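Local coordinates for protein HMG-CoA Lyase (Bacillus subtilis subsp. subtilis, PDB 1YDO) that belongs to the HMGL-like family and folds as a TIM barrel of parallel strands ringed by helices, at residues A165-G170 / A197-N202. Residues are numbered along the deposited sequence; the frame is centred on the assembly and turned at random.
Sequences ALFEFG and ARFPAN
Phe-167, which meets Phe-199 across the contact, sits in a helical turn closed by the bond from Phe-169 N to Ala-165 O, 3.0 Å. Its own carbonyl helps end the helix: Gly-170 N donates to Phe-167 O at 3.1 Å, and Gly-170, with a phi of 120°, completes a Schellman motif. No hydrogen bond joins the two segments; they are linked by one aromatic pair. The Phe-167 ring sends its CD2 and CE2 side against the CG and CD1 side of Phe-199, with Phe-167 CD2 3.4 Å from Phe-199 CD1. Phe-167 CE2 also comes within 3.9 Å of Phe-199 CB. The planes are tilted by only 24°, but the rings are slid apart, with centroids separated by 5.3 Å, so they overlap little. The Phe-199 CB already points toward the helix; with CG anti to the carbonyl carbon and beside the backbone N (chi1 -44°), the CD1 side of the ring reaches Phe-167. Arg-198 CB lies above one face of the Phe-199 ring, offset toward its rim, and the Phe-199 side chain also touches Ser-163 and Glu-164 of helix 156-169. The pair thus joins the C-terminal end of that helix to the loop leading from helix 185-196 into strand 204-207, at the barrel end where the strands begin. With no polar group taking part, the two rings are probably held by dispersion and by partial burial of their hydrocarbon, Phe-199 being the buried partner and Phe-167 partly exposed.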
loop_
_atom_site.group_PDB
_atom_site.type_symbol
_atom_site.label_atom_id
_atom_site.label_comp_id
_atom_site.label_asym_id
_atom_site.label_seq_id
_atom_site.Cartn_x
_atom_site.Cartn_y
_atom_site.Cartn_z
ATOM N N ALA A 165 22.713 -18.693 -13.875
ATOM C CA ALA A 165 24.053 -18.217 -14.144
ATOM C C ALA A 165 24.535 -17.425 -12.931
ATOM O O ALA A 165 25.572 -17.736 -12.357
ATOM C CB ALA A 165 24.062 -17.335 -15.384
ATOM N N LEU A 166 23.772 -16.415 -12.529
ATOM C CA LEU A 166 24.173 -15.602 -11.402
ATOM C C LEU A 166 24.596 -16.444 -10.219
ATOM O O LEU A 166 25.663 -16.232 -9.639
ATOM C CB LEU A 166 23.056 -14.648 -10.979
ATOM C CG LEU A 166 22.986 -13.305 -11.701
ATOM C CD1 LEU A 166 24.393 -12.746 -11.860
ATOM C CD2 LEU A 166 22.334 -13.469 -13.051
ATOM N N PHE A 167 23.780 -17.418 -9.854
ATOM C CA PHE A 167 24.132 -18.240 -8.713
ATOM C C PHE A 167 25.357 -19.082 -8.982
ATOM O O PHE A 167 26.160 -19.330 -8.080
ATOM C CB PHE A 167 22.951 -19.114 -8.310
ATOM C CG PHE A 167 22.005 -18.432 -7.379
ATOM C CD1 PHE A 167 22.437 -18.017 -6.122
ATOM C CD2 PHE A 167 20.685 -18.194 -7.750
ATOM C CE1 PHE A 167 21.573 -17.376 -5.246
ATOM C CE2 PHE A 167 19.808 -17.550 -6.879
ATOM C CZ PHE A 167 20.253 -17.141 -5.622
ATOM N N GLU A 168 25.503 -19.504 -10.232
ATOM C CA GLU A 168 26.638 -20.324 -10.652
ATOM C C GLU A 168 27.969 -19.582 -10.472
ATOM O O GLU A 168 29.006 -20.203 -10.236
ATOM C CB GLU A 168 26.466 -20.734 -12.123
ATOM C CG GLU A 168 27.505 -21.733 -12.644
ATOM C CD GLU A 168 27.772 -21.593 -14.143
ATOM O OE1 GLU A 168 26.806 -21.671 -14.944
ATOM O OE2 GLU A 168 28.959 -21.406 -14.518
ATOM N N PHE A 169 27.938 -18.258 -10.594
ATOM C CA PHE A 169 29.142 -17.441 -10.436
ATOM C C PHE A 169 29.642 -17.458 -8.984
ATOM O O PHE A 169 30.839 -17.342 -8.734
ATOM C CB PHE A 169 28.862 -15.991 -10.862
ATOM C CG PHE A 169 28.563 -15.822 -12.334
ATOM C CD1 PHE A 169 28.054 -14.610 -12.817
ATOM C CD2 PHE A 169 28.790 -16.856 -13.237
ATOM C CE1 PHE A 169 27.772 -14.430 -14.178
ATOM C CE2 PHE A 169 28.511 -16.687 -14.601
ATOM C CZ PHE A 169 28.000 -15.469 -15.072
ATOM N N GLY A 170 28.726 -17.596 -8.030
ATOM C CA GLY A 170 29.131 -17.621 -6.638
ATOM C C GLY A 170 28.516 -16.522 -5.794
ATOM O O GLY A 170 28.899 -16.327 -4.636
ATOM N N ALA A 197 11.526 -23.140 -6.632
ATOM C CA ALA A 197 11.632 -24.553 -6.924
ATOM C C ALA A 197 12.963 -24.888 -7.595
ATOM O O ALA A 197 13.082 -25.910 -8.267
ATOM C CB ALA A 197 10.470 -24.984 -7.806
ATOM N N ARG A 198 13.972 -24.046 -7.401
ATOM C CA ARG A 198 15.268 -24.301 -8.026
ATOM C C ARG A 198 16.420 -23.681 -7.255
ATOM O O ARG A 198 17.551 -24.155 -7.315
ATOM C CB ARG A 198 15.273 -23.754 -9.455
ATOM C CG ARG A 198 16.231 -24.476 -10.389
ATOM C CD ARG A 198 15.839 -24.251 -11.838
ATOM N NE ARG A 198 14.381 -24.226 -11.985
ATOM C CZ ARG A 198 13.746 -24.239 -13.152
ATOM N NH1 ARG A 198 14.440 -24.284 -14.287
ATOM N NH2 ARG A 198 12.420 -24.186 -13.183
ATOM N N PHE A 199 16.127 -22.617 -6.526
ATOM C CA PHE A 199 17.144 -21.934 -5.760
ATOM C C PHE A 199 16.637 -21.835 -4.343
ATOM O O PHE A 199 15.439 -21.787 -4.116
ATOM C CB PHE A 199 17.348 -20.537 -6.326
ATOM C CG PHE A 199 17.410 -20.499 -7.826
ATOM C CD1 PHE A 199 18.605 -20.743 -8.497
ATOM C CD2 PHE A 199 16.266 -20.235 -8.571
ATOM C CE1 PHE A 199 18.660 -20.725 -9.892
ATOM C CE2 PHE A 199 16.308 -20.215 -9.962
ATOM C CZ PHE A 199 17.510 -20.460 -10.624
ATOM N N PRO A 200 17.546 -21.809 -3.365
ATOM C CA PRO A 200 17.169 -21.709 -1.948
ATOM C C PRO A 200 16.518 -20.365 -1.615
ATOM O O PRO A 200 17.064 -19.308 -1.927
ATOM C CB PRO A 200 18.498 -21.910 -1.226
ATOM C CG PRO A 200 19.491 -21.370 -2.199
ATOM C CD PRO A 200 19.006 -21.895 -3.517
ATOM N N ALA A 201 15.351 -20.407 -0.982
ATOM C CA ALA A 201 14.630 -19.189 -0.628
ATOM C C ALA A 201 15.464 -18.214 0.202
ATOM O O ALA A 201 15.279 -17.002 0.119
ATOM C CB ALA A 201 13.356 -19.541 0.112
ATOM N N ASN A 202 16.387 -18.742 0.998
ATOM C CA ASN A 202 17.229 -17.895 1.828
ATOM C C ASN A 202 18.152 -17.003 1.015
ATOM O O ASN A 202 18.602 -15.960 1.488
ATOM C CB ASN A 202 18.068 -18.743 2.777
ATOM C CG ASN A 202 17.222 -19.572 3.715
ATOM O OD1 ASN A 202 17.689 -19.996 4.775
ATOM N ND2 ASN A 202 15.971 -19.821 3.328
#